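Local structure of hypothetical protein AGR_L_1239 (Agrobacterium tumefaciens str. C58, 1VQS) at residues Y15-Y20 and E62-W67; T19-N24 and I99-N104. The protein is of unknown function; it belongs to the NIPSNAP family and folds as a ferredoxin-like domain of the dimeric alpha-beta barrel clan. One frame throughout, in Å; residues are numbered along the deposited sequence. Where two conformers were deposited one is given.

Contact 1. Residues Y15-Y20 and E62-W67; sequences YEIRTY and EIVHIW
Y15 turns the CD2 corner of its ring toward I66 CG2, while its hydroxyl is held by the C-terminal M116. From E16 to Y20 the strand runs antiparallel to 62-67, pairing E16 with W67, R18 with H65 and Y20 with I63 through six backbone hydrogen bonds; the straightest joins R18 N to H65 O at 2.8 Å. E16 sends an extended chain along the face it shares with R18, and its OE2 takes R18 NH1 in a salt bridge of 2.8 Å, on the syn side of the carboxylate. I17 points to the other face, where its CG2 packs on V64 CG1 at 3.8 Å. R18 lays CB over one face of the H65 imidazole, 4.0 Å from the ring centroid, then bends at chi3 (66°), so that NE donates a hydrogen bond to Y20 OH at 2.9 Å, in the guanidinium plane. T19 rests CG2 against E62 OE2 and OG1 beside V64 CG2; the E62 carboxylate is held through OE1 by a salt bridge to K105 of a second subunit. Y20 receives the edge of H65 toward its ring face, an offset edge-to-face pair with planes 75° apart and NE2 3.1 Å from Y20 OH. At ND1 the imidazole edge accepts a hydrogen bond from W67 NE1, 2.9 Å away and close to both ring planes, which is consistent with ND1 being unprotonated. The result is a buried polar chain, E16-R18-Y20, laid beside the H65-W67 pair, with R75 as a second partner for the E16 carboxylate.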
ATOM      1  N   TYR B  15      -5.059  -3.627 -24.056  1.00 17.86           N
ATOM      2  CA  TYR B  15      -6.170  -3.532 -23.118  1.00 18.33           C
ATOM      3  C   TYR B  15      -5.834  -2.524 -22.044  1.00 19.60           C
ATOM      4  O   TYR B  15      -4.841  -2.691 -21.325  1.00 21.48           O
ATOM      5  CB  TYR B  15      -6.485  -4.921 -22.536  1.00 18.82           C
ATOM      6  CG  TYR B  15      -7.135  -5.769 -23.588  1.00 17.41           C
ATOM      7  CD1 TYR B  15      -6.379  -6.451 -24.529  1.00 18.79           C
ATOM      8  CD2 TYR B  15      -8.525  -5.822 -23.702  1.00 18.74           C
ATOM      9  CE1 TYR B  15      -6.993  -7.163 -25.537  1.00 20.22           C
ATOM     10  CE2 TYR B  15      -9.153  -6.573 -24.680  1.00 19.51           C
ATOM     11  CZ  TYR B  15      -8.372  -7.228 -25.617  1.00 18.35           C
ATOM     12  OH  TYR B  15      -9.006  -7.950 -26.622  1.00 20.83           O
ATOM     13  N   GLU B  16      -6.664  -1.499 -21.915  1.00 19.22           N
ATOM     14  CA  GLU B  16      -6.525  -0.545 -20.835  1.00 19.21           C
ATOM     15  C   GLU B  16      -7.502  -0.898 -19.754  1.00 19.96           C
ATOM     16  O   GLU B  16      -8.695  -1.020 -20.004  1.00 19.45           O
ATOM     17  CB  GLU B  16      -6.832   0.863 -21.287  1.00 19.60           C
ATOM     18  CG  GLU B  16      -6.621   1.880 -20.162  1.00 19.89           C
ATOM     19  CD  GLU B  16      -6.950   3.310 -20.557  1.00 22.32           C
ATOM     20  OE1 GLU B  16      -7.349   3.539 -21.728  1.00 21.03           O
ATOM     21  OE2 GLU B  16      -6.799   4.239 -19.700  1.00 21.69           O
ATOM     22  N   ILE B  17      -7.000  -1.084 -18.536  1.00 17.89           N
ATOM     23  CA  ILE B  17      -7.853  -1.368 -17.391  1.00 18.51           C
ATOM     24  C   ILE B  17      -7.799  -0.149 -16.484  1.00 18.44           C
ATOM     25  O   ILE B  17      -6.726   0.250 -16.036  1.00 18.74           O
ATOM     26  CB  ILE B  17      -7.367  -2.612 -16.640  1.00 18.08           C
ATOM     27  CG1 ILE B  17      -7.354  -3.828 -17.583  1.00 19.53           C
ATOM     28  CG2 ILE B  17      -8.242  -2.862 -15.375  1.00 20.09           C
ATOM     29  CD1 ILE B  17      -6.937  -5.132 -16.888  1.00 21.22           C
ATOM     30  N   ARG B  18      -8.970   0.463 -16.280  1.00 19.17           N
ATOM     31  CA  ARG B  18      -9.134   1.670 -15.456  1.00 19.15           C
ATOM     32  C   ARG B  18      -9.857   1.271 -14.175  1.00 20.35           C
ATOM     33  O   ARG B  18     -10.925   0.670 -14.244  1.00 19.93           O
ATOM     34  CB  ARG B  18      -9.933   2.721 -16.225  1.00 18.58           C
ATOM     35  CG  ARG B  18      -9.256   3.162 -17.489  1.00 20.43           C
ATOM     36  CD  ARG B  18      -9.979   4.253 -18.220  1.00 22.56           C
ATOM     37  NE  ARG B  18     -10.019   5.514 -17.486  1.00 23.29           N
ATOM     38  CZ  ARG B  18      -9.108   6.482 -17.554  1.00 23.43           C
ATOM     39  NH1 ARG B  18      -8.004   6.350 -18.256  1.00 22.11           N
ATOM     40  NH2 ARG B  18      -9.288   7.601 -16.871  1.00 26.07           N
ATOM     41  N   THR B  19      -9.290   1.619 -13.024  1.00 19.60           N
ATOM     42  CA  THR B  19      -9.811   1.198 -11.747  1.00 19.16           C
ATOM     43  C   THR B  19     -10.022   2.458 -10.918  1.00 19.84           C
ATOM     44  O   THR B  19      -9.089   3.239 -10.705  1.00 20.63           O
ATOM     45  CB  THR B  19      -8.830   0.235 -11.024  1.00 19.98           C
ATOM     46  OG1 THR B  19      -8.590  -0.915 -11.856  1.00 20.05           O
ATOM     47  CG2 THR B  19      -9.429  -0.207  -9.705  1.00 21.86           C
ATOM     48  N   TYR B  20     -11.259   2.646 -10.437  1.00 17.85           N
ATOM     49  CA  TYR B  20     -11.640   3.824  -9.623  1.00 19.37           C
ATOM     50  C   TYR B  20     -12.113   3.353  -8.272  1.00 20.31           C
ATOM     51  O   TYR B  20     -12.915   2.400  -8.189  1.00 20.90           O
ATOM     52  CB  TYR B  20     -12.793   4.630 -10.251  1.00 22.35           C
ATOM     53  CG  TYR B  20     -12.619   5.077 -11.679  1.00 22.00           C
ATOM     54  CD1 TYR B  20     -11.368   5.283 -12.205  1.00 23.64           C
ATOM     55  CD2 TYR B  20     -13.725   5.377 -12.489  1.00 23.96           C
ATOM     56  CE1 TYR B  20     -11.189   5.723 -13.509  1.00 22.88           C
ATOM     57  CE2 TYR B  20     -13.548   5.823 -13.795  1.00 24.59           C
ATOM     58  CZ  TYR B  20     -12.264   6.000 -14.282  1.00 25.02           C
ATOM     59  OH  TYR B  20     -12.018   6.413 -15.593  1.00 24.60           O
ATOM     60  N   GLU B  62     -15.704   0.058  -5.729  1.00 18.69           N
ATOM     61  CA  GLU B  62     -14.783   0.048  -6.859  1.00 18.47           C
ATOM     62  C   GLU B  62     -15.492  -0.121  -8.195  1.00 18.49           C
ATOM     63  O   GLU B  62     -16.420  -0.925  -8.342  1.00 18.65           O
ATOM     64  CB  GLU B  62     -13.737  -1.049  -6.690  1.00 19.55           C
ATOM     65  CG  GLU B  62     -12.614  -1.014  -7.721  1.00 21.51           C
ATOM     66  CD  GLU B  62     -11.556  -2.069  -7.479  1.00 20.61           C
ATOM     67  OE1 GLU B  62     -11.785  -3.231  -7.905  1.00 23.49           O
ATOM     68  OE2 GLU B  62     -10.538  -1.710  -6.874  1.00 23.28           O
ATOM     69  N   ILE B  63     -15.015   0.639  -9.174  1.00 18.97           N
ATOM     70  CA  ILE B  63     -15.381   0.517 -10.593  1.00 18.61           C
ATOM     71  C   ILE B  63     -14.155   0.037 -11.376  1.00 18.95           C
ATOM     72  O   ILE B  63     -13.064   0.561 -11.167  1.00 19.29           O
ATOM     73  CB  ILE B  63     -15.871   1.861 -11.157  1.00 17.28           C
ATOM     74  CG1 ILE B  63     -17.167   2.301 -10.460  1.00 18.92           C
ATOM     75  CG2 ILE B  63     -16.096   1.787 -12.684  1.00 19.56           C
ATOM     76  CD1 ILE B  63     -18.365   1.434 -10.697  1.00 21.26           C
ATOM     77  N   VAL B  64     -14.323  -0.938 -12.270  1.00 18.74           N
ATOM     78  CA  VAL B  64     -13.275  -1.311 -13.214  1.00 18.96           C
ATOM     79  C   VAL B  64     -13.861  -1.308 -14.597  1.00 19.58           C
ATOM     80  O   VAL B  64     -14.893  -1.929 -14.828  1.00 19.53           O
ATOM     81  CB  VAL B  64     -12.741  -2.686 -12.929  1.00 19.73           C
ATOM     82  CG1 VAL B  64     -11.828  -3.180 -14.080  1.00 21.83           C
ATOM     83  CG2 VAL B  64     -11.967  -2.707 -11.628  1.00 19.96           C
ATOM     84  N   HIS B  65     -13.249  -0.582 -15.519  1.00 20.03           N
ATOM     85  CA  HIS B  65     -13.682  -0.669 -16.900  1.00 20.67           C
ATOM     86  C   HIS B  65     -12.482  -0.870 -17.800  1.00 18.93           C
ATOM     87  O   HIS B  65     -11.378  -0.451 -17.472  1.00 19.67           O
ATOM     88  CB  HIS B  65     -14.617   0.474 -17.342  1.00 19.93           C
ATOM     89  CG  HIS B  65     -14.123   1.872 -17.100  1.00 22.65           C
ATOM     90  ND1 HIS B  65     -13.819   2.757 -18.120  1.00 23.92           N
ATOM     91  CD2 HIS B  65     -13.985   2.568 -15.952  1.00 26.13           C
ATOM     92  CE1 HIS B  65     -13.491   3.922 -17.599  1.00 23.32           C
ATOM     93  NE2 HIS B  65     -13.580   3.839 -16.289  1.00 25.71           N
ATOM     94  N   ILE B  66     -12.725  -1.595 -18.893  1.00 19.39           N
ATOM     95  CA  ILE B  66     -11.701  -2.077 -19.770  1.00 19.26           C
ATOM     96  C   ILE B  66     -12.039  -1.694 -21.202  1.00 18.22           C
ATOM     97  O   ILE B  66     -13.178  -1.880 -21.664  1.00 18.26           O
ATOM     98  CB  ILE B  66     -11.610  -3.581 -19.682  1.00 19.32           C
ATOM     99  CG1 ILE B  66     -11.432  -4.016 -18.230  1.00 20.54           C
ATOM    100  CG2 ILE B  66     -10.510  -4.068 -20.577  1.00 19.86           C
ATOM    101  CD1 ILE B  66     -11.225  -5.493 -18.047  1.00 21.33           C
ATOM    102  N   TRP B  67     -11.034  -1.177 -21.912  1.00 18.48           N
ATOM    103  CA  TRP B  67     -11.167  -0.732 -23.292  1.00 19.28           C
ATOM    104  C   TRP B  67     -10.073  -1.396 -24.110  1.00 20.27           C
ATOM    105  O   TRP B  67      -8.973  -1.604 -23.594  1.00 20.05           O
ATOM    106  CB  TRP B  67     -10.973   0.792 -23.363  1.00 21.38           C
ATOM    107  CG  TRP B  67     -12.008   1.532 -22.609  1.00 20.97           C
ATOM    108  CD1 TRP B  67     -11.996   1.826 -21.263  1.00 22.86           C
ATOM    109  CD2 TRP B  67     -13.252   2.038 -23.118  1.00 20.61           C
ATOM    110  NE1 TRP B  67     -13.155   2.481 -20.917  1.00 22.97           N
ATOM    111  CE2 TRP B  67     -13.921   2.651 -22.038  1.00 22.05           C
ATOM    112  CE3 TRP B  67     -13.845   2.064 -24.383  1.00 20.33           C
ATOM    113  CZ2 TRP B  67     -15.165   3.266 -22.182  1.00 22.49           C
ATOM    114  CZ3 TRP B  67     -15.089   2.693 -24.521  1.00 21.42           C
ATOM    115  CH2 TRP B  67     -15.719   3.289 -23.414  1.00 21.00           C
TER

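Contact 2. Residues T19-N24 and I99-N104; sequences TYRLKN and IEVAEN
R21 reaches across to E100, and its side chain can be followed outward from CB, which lies 4.1 Å from V101 O. CG stands anti to the backbone N (chi1 -173°), and the chain stays extended to CD before bending at chi3, a course that swings the guanidinium over toward 99-104. NE makes only a weak bond to E100 OE1. CZ has V101 CG2 for a neighbour, the methyl sitting over one guanidinium face and displaced toward its rim. NH2 gives the shorter, straighter bond, 2.8 Å to E100 OE1, in the guanidinium plane but on the anti side of a carboxylate turned 82° from it. A bound sulfate ion, probably from the crystallisation liquor, lies about 3 Å from the R21 side chain.

Beside this salt bridge the backbone forms a classic beta bulge. E100 and V101 both face R21, and R21 O accepts from E100 N at 2.8 Å and from V101 N at 3.2 Å. The pairing consequently slips by one residue, setting L22 opposite I99, where L22 CD2 meets I99 CG1. I99 CD1 also leans off-centre against the Y20 ring, 4.2 Å from its centroid, while A102 CB touches Y20 CD1 at 3.6 Å. Toward T19 the ladder is regular again, with T19 and E103 exchanging two backbone bonds.

E100 OE2 turns to the loop, where K23 CA lies 3.4 Å from E100 OE2 and a water that accepts from N24 N is also in hydrogen-bonding range of OE2. The E100 carboxylate thus probably divides its oxygens between R21 and the water, linking the bulge to the loop that follows strand 14-22. With the sulfate close by as well, the R21 charge is probably balanced by both E100 and the sulfate.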
ATOM      1  N   THR B  19      -9.290   1.619 -13.024  1.00 19.60           N
ATOM      2  CA  THR B  19      -9.811   1.198 -11.747  1.00 19.16           C
ATOM      3  C   THR B  19     -10.022   2.458 -10.918  1.00 19.84           C
ATOM      4  O   THR B  19      -9.089   3.239 -10.705  1.00 20.63           O
ATOM      5  CB  THR B  19      -8.830   0.235 -11.024  1.00 19.98           C
ATOM      6  OG1 THR B  19      -8.590  -0.915 -11.856  1.00 20.05           O
ATOM      7  CG2 THR B  19      -9.429  -0.207  -9.705  1.00 21.86           C
ATOM      8  N   TYR B  20     -11.259   2.646 -10.437  1.00 17.85           N
ATOM      9  CA  TYR B  20     -11.640   3.824  -9.623  1.00 19.37           C
ATOM     10  C   TYR B  20     -12.113   3.353  -8.272  1.00 20.31           C
ATOM     11  O   TYR B  20     -12.915   2.400  -8.189  1.00 20.90           O
ATOM     12  CB  TYR B  20     -12.793   4.630 -10.251  1.00 22.35           C
ATOM     13  CG  TYR B  20     -12.619   5.077 -11.679  1.00 22.00           C
ATOM     14  CD1 TYR B  20     -11.368   5.283 -12.205  1.00 23.64           C
ATOM     15  CD2 TYR B  20     -13.725   5.377 -12.489  1.00 23.96           C
ATOM     16  CE1 TYR B  20     -11.189   5.723 -13.509  1.00 22.88           C
ATOM     17  CE2 TYR B  20     -13.548   5.823 -13.795  1.00 24.59           C
ATOM     18  CZ  TYR B  20     -12.264   6.000 -14.282  1.00 25.02           C
ATOM     19  OH  TYR B  20     -12.018   6.413 -15.593  1.00 24.60           O
ATOM     20  N   ARG B  21     -11.700   4.074  -7.231  1.00 18.64           N
ATOM     21  CA  ARG B  21     -12.316   3.968  -5.930  1.00 19.66           C
ATOM     22  C   ARG B  21     -13.259   5.134  -5.756  1.00 19.07           C
ATOM     23  O   ARG B  21     -12.835   6.282  -5.815  1.00 19.02           O
ATOM     24  CB  ARG B  21     -11.289   3.974  -4.795  1.00 18.90           C
ATOM     25  CG  ARG B  21     -11.918   3.703  -3.428  1.00 20.23           C
ATOM     26  CD  ARG B  21     -10.925   3.957  -2.320  1.00 21.39           C
ATOM     27  NE  ARG B  21     -10.908   5.360  -1.921  1.00 20.73           N
ATOM     28  CZ  ARG B  21      -9.847   5.967  -1.416  1.00 21.05           C
ATOM     29  NH1 ARG B  21      -8.709   5.322  -1.285  1.00 23.40           N
ATOM     30  NH2 ARG B  21      -9.940   7.215  -1.022  1.00 24.34           N
ATOM     31  N   LEU B  22     -14.547   4.850  -5.580  1.00 19.02           N
ATOM     32  CA  LEU B  22     -15.523   5.893  -5.384  1.00 19.27           C
ATOM     33  C   LEU B  22     -15.694   6.307  -3.930  1.00 20.41           C
ATOM     34  O   LEU B  22     -15.371   5.577  -2.998  1.00 18.86           O
ATOM     35  CB  LEU B  22     -16.914   5.478  -5.914  1.00 18.76           C
ATOM     36  CG  LEU B  22     -16.976   4.904  -7.328  1.00 19.75           C
ATOM     37  CD1 LEU B  22     -18.439   4.772  -7.776  1.00 21.76           C
ATOM     38  CD2 LEU B  22     -16.224   5.762  -8.311  1.00 21.38           C
ATOM     39  N   LYS B  23     -16.263   7.500  -3.768  1.00 19.02           N
ATOM     40  CA  LYS B  23     -16.842   7.924  -2.505  1.00 20.03           C
ATOM     41  C   LYS B  23     -17.737   6.797  -1.954  1.00 18.93           C
ATOM     42  O   LYS B  23     -18.507   6.175  -2.692  1.00 19.61           O
ATOM     43  CB  LYS B  23     -17.709   9.174  -2.770  0.50 20.92           C
ATOM     44  CG  LYS B  23     -18.820   9.482  -1.755  0.50 20.33           C
ATOM     45  CD  LYS B  23     -18.211  10.018  -0.471  0.50 20.19           C
ATOM     46  CE  LYS B  23     -19.232  10.283   0.632  0.50 23.60           C
ATOM     47  NZ  LYS B  23     -19.880   9.044   1.190  0.50 20.28           N
ATOM     48  N   ASN B  24     -17.606   6.528  -0.651  1.00 18.86           N
ATOM     49  CA  ASN B  24     -18.365   5.443  -0.069  1.00 19.19           C
ATOM     50  C   ASN B  24     -19.865   5.614  -0.312  1.00 19.51           C
ATOM     51  O   ASN B  24     -20.446   6.654   0.006  1.00 20.41           O
ATOM     52  CB  ASN B  24     -18.102   5.315   1.417  1.00 18.91           C
ATOM     53  CG  ASN B  24     -18.841   4.150   2.020  1.00 20.40           C
ATOM     54  OD1 ASN B  24     -18.503   2.985   1.748  1.00 21.39           O
ATOM     55  ND2 ASN B  24     -19.864   4.451   2.833  1.00 19.41           N
ATOM     56  N   ILE B  99     -15.768   9.938  -7.931  1.00 19.35           N
ATOM     57  CA  ILE B  99     -14.494   9.232  -7.962  1.00 19.97           C
ATOM     58  C   ILE B  99     -13.518   9.895  -6.998  1.00 20.74           C
ATOM     59  O   ILE B  99     -13.288  11.104  -7.115  1.00 21.34           O
ATOM     60  CB  ILE B  99     -13.874   9.278  -9.381  1.00 20.58           C
ATOM     61  CG1 ILE B  99     -14.776   8.586 -10.402  1.00 21.05           C
ATOM     62  CG2 ILE B  99     -12.434   8.684  -9.389  1.00 19.97           C
ATOM     63  CD1 ILE B  99     -14.479   8.989 -11.862  1.00 21.97           C
ATOM     64  N   GLU B 100     -12.953   9.115  -6.070  1.00 20.13           N
ATOM     65  CA  GLU B 100     -11.897   9.599  -5.156  1.00 19.12           C
ATOM     66  C   GLU B 100     -10.481   9.368  -5.690  1.00 19.61           C
ATOM     67  O   GLU B 100      -9.643  10.299  -5.748  1.00 20.06           O
ATOM     68  CB  GLU B 100     -12.024   8.962  -3.765  1.00 19.66           C
ATOM     69  CG  GLU B 100     -13.259   9.439  -3.044  1.00 20.33           C
ATOM     70  CD  GLU B 100     -13.362   8.995  -1.610  1.00 20.33           C
ATOM     71  OE1 GLU B 100     -12.612   8.106  -1.155  1.00 25.27           O
ATOM     72  OE2 GLU B 100     -14.257   9.534  -0.911  1.00 22.83           O
ATOM     73  N   VAL B 101     -10.207   8.132  -6.072  1.00 19.46           N
ATOM     74  CA  VAL B 101      -8.852   7.739  -6.506  1.00 19.52           C
ATOM     75  C   VAL B 101      -8.945   6.894  -7.743  1.00 20.34           C
ATOM     76  O   VAL B 101      -9.887   6.137  -7.927  1.00 20.53           O
ATOM     77  CB  VAL B 101      -8.123   6.961  -5.405  1.00 22.06           C
ATOM     78  CG1 VAL B 101      -6.759   6.490  -5.862  1.00 25.44           C
ATOM     79  CG2 VAL B 101      -7.953   7.823  -4.187  1.00 22.21           C
ATOM     80  N   ALA B 102      -7.976   7.027  -8.642  1.00 20.50           N
ATOM     81  CA  ALA B 102      -8.050   6.350  -9.925  1.00 20.46           C
ATOM     82  C   ALA B 102      -6.671   5.946 -10.400  1.00 20.72           C
ATOM     83  O   ALA B 102      -5.674   6.615 -10.090  1.00 20.56           O
ATOM     84  CB  ALA B 102      -8.681   7.250 -10.941  1.00 21.15           C
ATOM     85  N   GLU B 103      -6.629   4.858 -11.170  1.00 20.42           N
ATOM     86  CA  GLU B 103      -5.417   4.436 -11.856  1.00 21.13           C
ATOM     87  C   GLU B 103      -5.772   3.715 -13.143  1.00 18.84           C
ATOM     88  O   GLU B 103      -6.901   3.241 -13.300  1.00 20.57           O
ATOM     89  CB  GLU B 103      -4.561   3.551 -10.984  1.00 23.08           C
ATOM     90  CG  GLU B 103      -5.090   2.198 -10.637  1.00 26.88           C
ATOM     91  CD  GLU B 103      -4.036   1.402  -9.816  1.00 30.34           C
ATOM     92  OE1 GLU B 103      -3.878   1.705  -8.626  1.00 39.17           O
ATOM     93  OE2 GLU B 103      -3.347   0.526 -10.401  1.00 44.55           O
ATOM     94  N   ASN B 104      -4.809   3.679 -14.077  1.00 18.38           N
ATOM     95  CA  ASN B 104      -4.944   2.869 -15.266  1.00 19.16           C
ATOM     96  C   ASN B 104      -3.665   2.111 -15.544  1.00 19.88           C
ATOM     97  O   ASN B 104      -2.601   2.468 -15.051  1.00 20.33           O
ATOM     98  CB  ASN B 104      -5.409   3.692 -16.479  1.00 19.41           C
ATOM     99  CG  ASN B 104      -4.473   4.817 -16.874  1.00 20.50           C
ATOM    100  OD1 ASN B 104      -3.647   5.279 -16.091  1.00 21.61           O
ATOM    101  ND2 ASN B 104      -4.610   5.271 -18.134  1.00 21.16           N
TER
HETATM  102  O   HOH W   1     -15.456   7.870   0.832  1.00 11.02           O

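In the fold
Strand 14-22 is central to both contacts: in contact 1 it pairs with 62-69, in contact 2 with 99-109; with 48-55 beyond 62-69, this gives the 2-3-1-4 antiparallel order of the ferredoxin-like sheet. The contacts share T19 and Y20, and their centres are about 10 Å apart; the Y20 side chain takes part in both. A probable hydrogen bond, E16 OE2 to N104 ND2 at 2.9 Å, joins them, and I63 CG1 packs 3.9 Å from L22 CD1. Helix 27-46 lies against the Y20 face through Y30. Neighbouring subunits extend the arrangement: I66 meets I66 of the second, and N104 bonds to G58 of the third.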